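Local structure of transcriptional regulator (Thermus thermophilus, 2H0A) at residues I116-V121 and E136-F141; V210-F215 and A224-I229; E234-R239 and V258-V263. The protein probably acts as a CcpA-like transcriptional repressor of the LacI family, with a core resembling periplasmic sugar-binding proteins in which an effector may be sensed. All coordinates share one frame; numbering follows the deposited sequence.

Interaction 1. Residues I116-V121 and E136-F141; sequences IFAIAV and ERMAGF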
# COMPACT_ATOMS: atom_id res chain seq x y z
N ILE A 116 -8.85 -14.94 23.28
CA ILE A 116 -9.16 -13.89 22.34
C ILE A 116 -7.92 -13.06 21.99
O ILE A 116 -7.23 -12.54 22.88
CB ILE A 116 -10.24 -12.97 22.92
CG1 ILE A 116 -11.49 -13.79 23.24
CG2 ILE A 116 -10.52 -11.83 21.96
CD1 ILE A 116 -12.50 -13.09 24.12
N PHE A 117 -7.63 -12.96 20.70
CA PHE A 117 -6.48 -12.20 20.21
C PHE A 117 -6.99 -11.03 19.40
O PHE A 117 -8.13 -11.03 18.93
CB PHE A 117 -5.58 -13.06 19.32
CG PHE A 117 -4.98 -14.25 20.00
CD1 PHE A 117 -5.69 -15.44 20.08
CD2 PHE A 117 -3.71 -14.19 20.55
CE1 PHE A 117 -5.14 -16.55 20.70
CE2 PHE A 117 -3.15 -15.29 21.17
CZ PHE A 117 -3.87 -16.48 21.24
N ALA A 118 -6.13 -10.04 19.21
CA ALA A 118 -6.48 -8.86 18.44
C ALA A 118 -5.33 -8.43 17.54
O ALA A 118 -4.15 -8.65 17.86
CB ALA A 118 -6.86 -7.73 19.38
N ILE A 119 -5.68 -7.84 16.41
CA ILE A 119 -4.69 -7.35 15.46
C ILE A 119 -4.84 -5.84 15.38
O ILE A 119 -5.94 -5.32 15.16
CB ILE A 119 -4.90 -7.97 14.05
CG1 ILE A 119 -4.92 -9.50 14.14
CG2 ILE A 119 -3.76 -7.55 13.12
CD1 ILE A 119 -5.09 -10.20 12.83
N ALA A 120 -3.74 -5.13 15.60
CA ALA A 120 -3.73 -3.68 15.56
C ALA A 120 -2.95 -3.19 14.34
O ALA A 120 -1.80 -3.57 14.13
CB ALA A 120 -3.10 -3.14 16.84
N VAL A 121 -3.60 -2.36 13.54
CA VAL A 121 -2.97 -1.82 12.34
C VAL A 121 -2.07 -0.64 12.68
O VAL A 121 -2.50 0.32 13.33
CB VAL A 121 -4.03 -1.40 11.31
CG1 VAL A 121 -3.35 -0.86 10.06
CG2 VAL A 121 -4.92 -2.58 10.98
N GLU A 136 -8.92 4.05 19.26
CA GLU A 136 -10.27 4.05 19.81
C GLU A 136 -10.87 2.64 19.79
O GLU A 136 -11.39 2.18 20.80
CB GLU A 136 -11.16 5.01 19.03
CG GLU A 136 -10.82 6.48 19.25
CD GLU A 136 -11.26 6.99 20.62
OE1 GLU A 136 -11.21 6.22 21.60
OE2 GLU A 136 -11.64 8.18 20.72
N ARG A 137 -10.78 1.97 18.65
CA ARG A 137 -11.31 0.61 18.55
C ARG A 137 -10.72 -0.28 19.62
O ARG A 137 -11.44 -1.06 20.26
CB ARG A 137 -10.98 -0.00 17.19
CG ARG A 137 -11.55 0.72 16.01
CD ARG A 137 -11.07 0.14 14.70
NE ARG A 137 -11.61 0.93 13.61
CZ ARG A 137 -11.38 0.72 12.32
NH2 ARG A 137 -11.93 1.52 11.44
N MET A 138 -9.41 -0.17 19.82
CA MET A 138 -8.72 -1.00 20.80
C MET A 138 -9.10 -0.67 22.25
O MET A 138 -9.14 -1.56 23.09
CB MET A 138 -7.20 -0.89 20.61
CG MET A 138 -6.39 -1.97 21.36
SD MET A 138 -6.82 -3.70 20.94
CE MET A 138 -6.05 -3.86 19.38
N ALA A 139 -9.39 0.60 22.52
CA ALA A 139 -9.77 1.01 23.87
C ALA A 139 -11.13 0.45 24.27
O ALA A 139 -11.31 -0.00 25.40
CB ALA A 139 -9.78 2.52 23.97
N GLY A 140 -12.08 0.49 23.34
CA GLY A 140 -13.40 -0.03 23.61
C GLY A 140 -13.36 -1.54 23.69
O GLY A 140 -14.11 -2.17 24.44
N PHE A 141 -12.47 -2.13 22.90
CA PHE A 141 -12.30 -3.57 22.87
C PHE A 141 -11.90 -4.02 24.25
O PHE A 141 -12.46 -4.96 24.80
CB PHE A 141 -11.22 -3.96 21.86
CG PHE A 141 -11.10 -5.45 21.66
CD1 PHE A 141 -12.14 -6.18 21.11
CD2 PHE A 141 -9.92 -6.11 22.00
CE1 PHE A 141 -12.02 -7.56 20.90
CE2 PHE A 141 -9.80 -7.49 21.79
CZ PHE A 141 -10.85 -8.22 21.24

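Interaction 2. Residues V210-F215 and A224-I229; sequences VRVLGF and AGLSTI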
# COMPACT_ATOMS: atom_id res chain seq x y z
N VAL A 210 -9.92 -20.71 14.01
CA VAL A 210 -10.26 -19.42 14.54
C VAL A 210 -11.57 -18.88 14.06
O VAL A 210 -12.12 -19.29 13.04
CB VAL A 210 -9.18 -18.37 14.19
N ARG A 211 -12.09 -17.95 14.84
CA ARG A 211 -13.32 -17.27 14.51
C ARG A 211 -12.74 -15.92 14.18
O ARG A 211 -11.91 -15.41 14.93
CB ARG A 211 -14.23 -17.22 15.74
CG ARG A 211 -14.67 -18.58 16.22
CD ARG A 211 -15.67 -18.45 17.33
NE ARG A 211 -16.74 -19.43 17.21
CZ ARG A 211 -16.80 -20.58 17.87
NH1 ARG A 211 -15.84 -20.92 18.72
NH2 ARG A 211 -17.84 -21.38 17.69
N VAL A 212 -13.13 -15.36 13.05
CA VAL A 212 -12.58 -14.08 12.64
C VAL A 212 -13.63 -12.98 12.62
O VAL A 212 -14.72 -13.14 12.07
CB VAL A 212 -11.90 -14.18 11.25
CG1 VAL A 212 -11.19 -12.88 10.94
CG2 VAL A 212 -10.89 -15.32 11.24
N LEU A 213 -13.27 -11.86 13.23
CA LEU A 213 -14.13 -10.71 13.30
C LEU A 213 -13.37 -9.51 12.76
O LEU A 213 -12.39 -9.08 13.37
CB LEU A 213 -14.54 -10.44 14.75
CG LEU A 213 -15.46 -9.24 14.98
CD1 LEU A 213 -16.75 -9.40 14.19
CD2 LEU A 213 -15.76 -9.11 16.46
N GLY A 214 -13.80 -9.00 11.61
CA GLY A 214 -13.15 -7.86 11.01
C GLY A 214 -13.80 -6.54 11.43
O GLY A 214 -14.66 -6.51 12.30
N PHE A 215 -13.36 -5.45 10.80
CA PHE A 215 -13.88 -4.12 11.07
C PHE A 215 -13.99 -3.53 9.67
O PHE A 215 -13.24 -3.90 8.79
CB PHE A 215 -12.97 -3.40 12.07
CG PHE A 215 -13.62 -2.26 12.77
CD1 PHE A 215 -13.93 -1.09 12.09
CD2 PHE A 215 -13.95 -2.37 14.12
CE1 PHE A 215 -14.56 -0.03 12.75
CE2 PHE A 215 -14.58 -1.32 14.79
CZ PHE A 215 -14.88 -0.15 14.10
N ALA A 224 -17.03 -13.49 1.40
CA ALA A 224 -16.00 -14.18 2.18
C ALA A 224 -16.57 -14.85 3.41
O ALA A 224 -15.91 -15.69 4.02
CB ALA A 224 -14.91 -13.19 2.58
N GLY A 225 -17.79 -14.49 3.78
CA GLY A 225 -18.42 -15.07 4.95
C GLY A 225 -17.80 -14.52 6.23
O GLY A 225 -17.87 -15.15 7.29
N LEU A 226 -17.21 -13.34 6.12
CA LEU A 226 -16.57 -12.69 7.25
C LEU A 226 -17.52 -11.89 8.14
O LEU A 226 -18.27 -11.04 7.66
CB LEU A 226 -15.47 -11.75 6.73
CG LEU A 226 -14.76 -10.82 7.72
CD1 LEU A 226 -14.17 -11.63 8.86
CD2 LEU A 226 -13.67 -10.05 7.01
N SER A 227 -17.50 -12.17 9.44
CA SER A 227 -18.33 -11.42 10.36
C SER A 227 -17.53 -10.15 10.55
O SER A 227 -16.30 -10.18 10.48
CB SER A 227 -18.48 -12.14 11.71
OG SER A 227 -19.02 -13.44 11.56
N THR A 228 -18.19 -9.03 10.80
CA THR A 228 -17.44 -7.80 10.98
C THR A 228 -18.24 -6.72 11.68
O THR A 228 -19.44 -6.86 11.87
CB THR A 228 -16.93 -7.27 9.60
OG1 THR A 228 -16.20 -6.06 9.78
CG2 THR A 228 -18.10 -7.02 8.66
N ILE A 229 -17.55 -5.67 12.11
CA ILE A 229 -18.18 -4.52 12.73
C ILE A 229 -18.29 -3.58 11.53
O ILE A 229 -17.31 -2.94 11.12
CB ILE A 229 -17.25 -3.86 13.80
CG1 ILE A 229 -16.92 -4.87 14.89
CG2 ILE A 229 -17.93 -2.63 14.39
CD1 ILE A 229 -18.12 -5.34 15.65

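Interaction 3. Residues E234-R239 and V258-V263; sequences EAMGAR and VRFEPV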
# COMPACT_ATOMS: atom_id res chain seq x y z
N GLU A 234 -20.43 4.79 2.95
CA GLU A 234 -21.07 5.55 1.88
C GLU A 234 -21.94 6.64 2.49
O GLU A 234 -21.85 7.81 2.12
CB GLU A 234 -21.91 4.63 1.00
CG GLU A 234 -21.13 3.50 0.36
CD GLU A 234 -20.96 2.30 1.28
OE1 GLU A 234 -20.75 2.50 2.50
OE2 GLU A 234 -21.04 1.15 0.79
N ALA A 235 -22.78 6.24 3.45
CA ALA A 235 -23.67 7.19 4.14
C ALA A 235 -22.86 8.31 4.79
O ALA A 235 -23.32 9.46 4.87
CB ALA A 235 -24.51 6.45 5.19
N MET A 236 -21.66 7.97 5.25
CA MET A 236 -20.77 8.94 5.88
C MET A 236 -20.31 9.95 4.82
O MET A 236 -20.22 11.14 5.09
CB MET A 236 -19.57 8.25 6.52
CG MET A 236 -19.90 7.43 7.78
SD MET A 236 -18.48 6.54 8.47
CE MET A 236 -17.48 7.92 8.90
N GLY A 237 -20.03 9.45 3.62
CA GLY A 237 -19.60 10.32 2.53
C GLY A 237 -20.78 11.15 2.05
O GLY A 237 -20.67 12.37 1.87
N ALA A 238 -21.92 10.49 1.86
CA ALA A 238 -23.15 11.16 1.45
C ALA A 238 -23.52 12.28 2.43
O ALA A 238 -23.91 13.36 2.02
CB ALA A 238 -24.30 10.16 1.35
N ARG A 239 -23.40 12.01 3.72
CA ARG A 239 -23.72 13.02 4.72
C ARG A 239 -22.72 14.16 4.61
O ARG A 239 -23.08 15.34 4.71
CB ARG A 239 -23.68 12.43 6.14
CG ARG A 239 -23.88 13.46 7.25
CD ARG A 239 -25.17 14.29 7.04
NE ARG A 239 -26.35 13.43 6.92
CZ ARG A 239 -27.57 13.86 6.64
NH1 ARG A 239 -27.78 15.16 6.44
NH2 ARG A 239 -28.57 13.00 6.53
N VAL A 258 -21.73 15.39 12.99
CA VAL A 258 -22.61 14.23 12.79
C VAL A 258 -21.85 12.93 13.07
O VAL A 258 -20.83 12.64 12.44
CB VAL A 258 -23.20 14.19 11.36
CG1 VAL A 258 -23.92 12.87 11.13
CG2 VAL A 258 -24.17 15.33 11.17
N ARG A 259 -22.37 12.16 14.02
CA ARG A 259 -21.76 10.91 14.45
C ARG A 259 -22.53 9.66 14.02
O ARG A 259 -23.74 9.54 14.25
CB ARG A 259 -21.60 10.95 15.97
CG ARG A 259 -21.45 9.61 16.67
CD ARG A 259 -21.43 9.83 18.19
NE ARG A 259 -21.50 8.58 18.94
CZ ARG A 259 -22.59 7.83 19.07
NH1 ARG A 259 -23.73 8.21 18.51
NH2 ARG A 259 -22.52 6.69 19.73
N PHE A 260 -21.82 8.74 13.38
CA PHE A 260 -22.42 7.50 12.92
C PHE A 260 -22.06 6.37 13.88
O PHE A 260 -21.12 6.51 14.67
CB PHE A 260 -21.93 7.17 11.50
CG PHE A 260 -22.59 7.99 10.42
CD1 PHE A 260 -22.34 9.35 10.32
CD2 PHE A 260 -23.46 7.39 9.52
CE1 PHE A 260 -22.95 10.11 9.32
CE2 PHE A 260 -24.08 8.15 8.51
CZ PHE A 260 -23.82 9.51 8.41
N GLU A 261 -22.80 5.27 13.83
CA GLU A 261 -22.52 4.13 14.71
C GLU A 261 -22.32 2.87 13.90
O GLU A 261 -23.04 2.61 12.94
CB GLU A 261 -23.67 3.88 15.71
CG GLU A 261 -23.99 5.04 16.64
CD GLU A 261 -24.99 4.64 17.74
OE1 GLU A 261 -25.96 3.91 17.44
OE2 GLU A 261 -24.81 5.08 18.90
N PRO A 262 -21.33 2.06 14.27
CA PRO A 262 -21.03 0.81 13.58
C PRO A 262 -21.97 -0.28 14.12
O PRO A 262 -22.54 -0.13 15.19
CB PRO A 262 -19.58 0.56 13.94
CG PRO A 262 -19.52 1.05 15.35
CD PRO A 262 -20.30 2.35 15.29
N VAL A 263 -22.12 -1.36 13.38
CA VAL A 263 -23.01 -2.42 13.82
C VAL A 263 -22.41 -3.79 13.52
O VAL A 263 -21.78 -3.98 12.48
CB VAL A 263 -24.40 -2.30 13.13
CG1 VAL A 263 -24.25 -2.49 11.63
CG2 VAL A 263 -25.37 -3.32 13.71

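Interaction 1. Residues I116-V121 and E136-F141
With CG set anti to the backbone N in both residues, Met138 (chi1 -166°) and Phe141 (chi1 -173°) send their side chains from helix 136-141 onto strand 116-121, where Ala118 meets both. The Met138 chain then bends twice, at chi2 and chi3, which turns its methyl onto the strand, so that CE lies against two alanines, 4.0 Å from Ala118 CB and as near to Ala120 CB. Phe141 presents the outer end of its ring: CE2 lies 3.8 Å from Ala118 CB, and CZ stands 3.7 Å from Ile116 CG2, a methyl that comes in at the ring edge, close to its plane. All these meetings are apolar. The two segments run antiparallel at 159°, their axes 10.0 Å apart. This is a helix laid on the parallel sheet of an alpha/beta, periplasmic-binding-protein-like lobe, the strand running directly into the connection that carries helix 133-147. Beyond the strand, Leu157 of the neighbouring strand extends the floor under Met138, while the Phe141 ring stacks with Phe185 and meets Phe152 edge-to-face.

Interaction 2. Residues V210-F215 and A224-I229
One face of the Phe215 ring is covered by Ile229, whose CB sits 4.0 Å from the ring centroid in a CH-pi contact and whose CG2 reaches Phe215 CE2 at 3.6 Å. The carbonyl O of Ile229 lies above the same face as its CB, offset toward the rim. Arg137 lies over the opposite face in a cation-pi contact. CG2 of Ile229 gains its place over the ring by standing anti to the backbone N, while CG1 (chi1 -60°) turns back beside that N and approaches Gly214 O. Between the backbones, Gly214 is held through both its N and its O, which belong to successive peptide groups: the N donates to Ser227 O at 3.0 Å, and the O accepts from Ile229 N at 3.0 Å. The two bonds bracket Thr228 and make one parallel bridge, Gly214 with Thr228, joining the two strands of a beta-alpha-beta unit, strand 210-215, helix 220-224 and strand 227-230, the repeating element of the Rossmann-like lobe. Gly225 ends the helix with a Schellman motif and turns the chain into the second strand. Thr228 and Leu226 lie beside Gly214. Leu226 CD1 also meets Val212 CG1 at 3.8 Å, and both residues touch Ala192 of helix 189-200. On the face shared with Phe215, Leu213 CD1 lies 3.7 Å from Thr228 CA. Thr228 OG1 hydrogen-bonds to Asp189, and Ser227 OG to the backbone N of Arg267.

Interaction 3. Residues E234-R239 and V258-V263
Met236 reaches Phe260 through its middle rather than its end. Its CB leaves helix 234-239 beside the strand, and CG, anti to the carbonyl carbon (chi1 -71°), comes over one face of the Phe260 ring, 3.8 Å from Phe260 CG and 3.9 Å from the centroid, a CH-pi contact only 15° off the ring normal. The next atom, SD, lies farther out, 5.3 Å from the centroid in an oblique Met-aromatic contact, and there the chain bends at chi3, carrying CE onward. The two side chains slide past each other in opposite directions. Other atoms of the helix meet the ring at CE2 and CZ: Ala235 CB is 3.8 Å from CE2 of Phe260, and the Arg239 methylene CB comes to the ring edge, 3.7 Å from Phe260 CZ. Arg239 is bent at chi2 and chi3, and its CG also meets Val258 CG1 at 3.9 Å, crossing that side chain at about a right angle. Segment 234-239 of helix 233-248 runs antiparallel (171°) to residues 258-260 of strand 257-265, which is hydrogen-bonded to strand 92-96; Val94 and Leu96 of that strand touch Met236 and Phe260 respectively. An alanine at Phe260 is likely to open a gap beneath the helix and leave Met236 CG and the Arg239 methylenes without the ring they pack on. Away from the helix, Arg259 NH2 forms a salt bridge with Glu261 OE2 and a second with Asp97. Across the contact, by contrast, Arg239 lends its CB and CG to the ring, so the union of helix and strand rests on dispersion and CH-pi packing.

In the fold
The three contacts follow one another along the chain without overlap, and all reach a run of strands that continues from one lobe to the other through strand 257-265. Interactions 1 and 2 lie in one lobe, their centres about 14 Å apart, and meet where Arg137 packs on Phe215; strand 182-185 separates their strands 116-121 and 210-215. Interaction 3 sits about 21 Å from each, centre to centre, in the other lobe, on the opposite side of the chain's centre from interaction 1. Strands 227-230 and 257-265 are sheet neighbours, and Ile229 touches Pro262 there, linking interactions 2 and 3. This passage between the lobes is consistent with the two-lobed architecture of LacI-type repressors, in which an effector would probably bind in the intervening cleft.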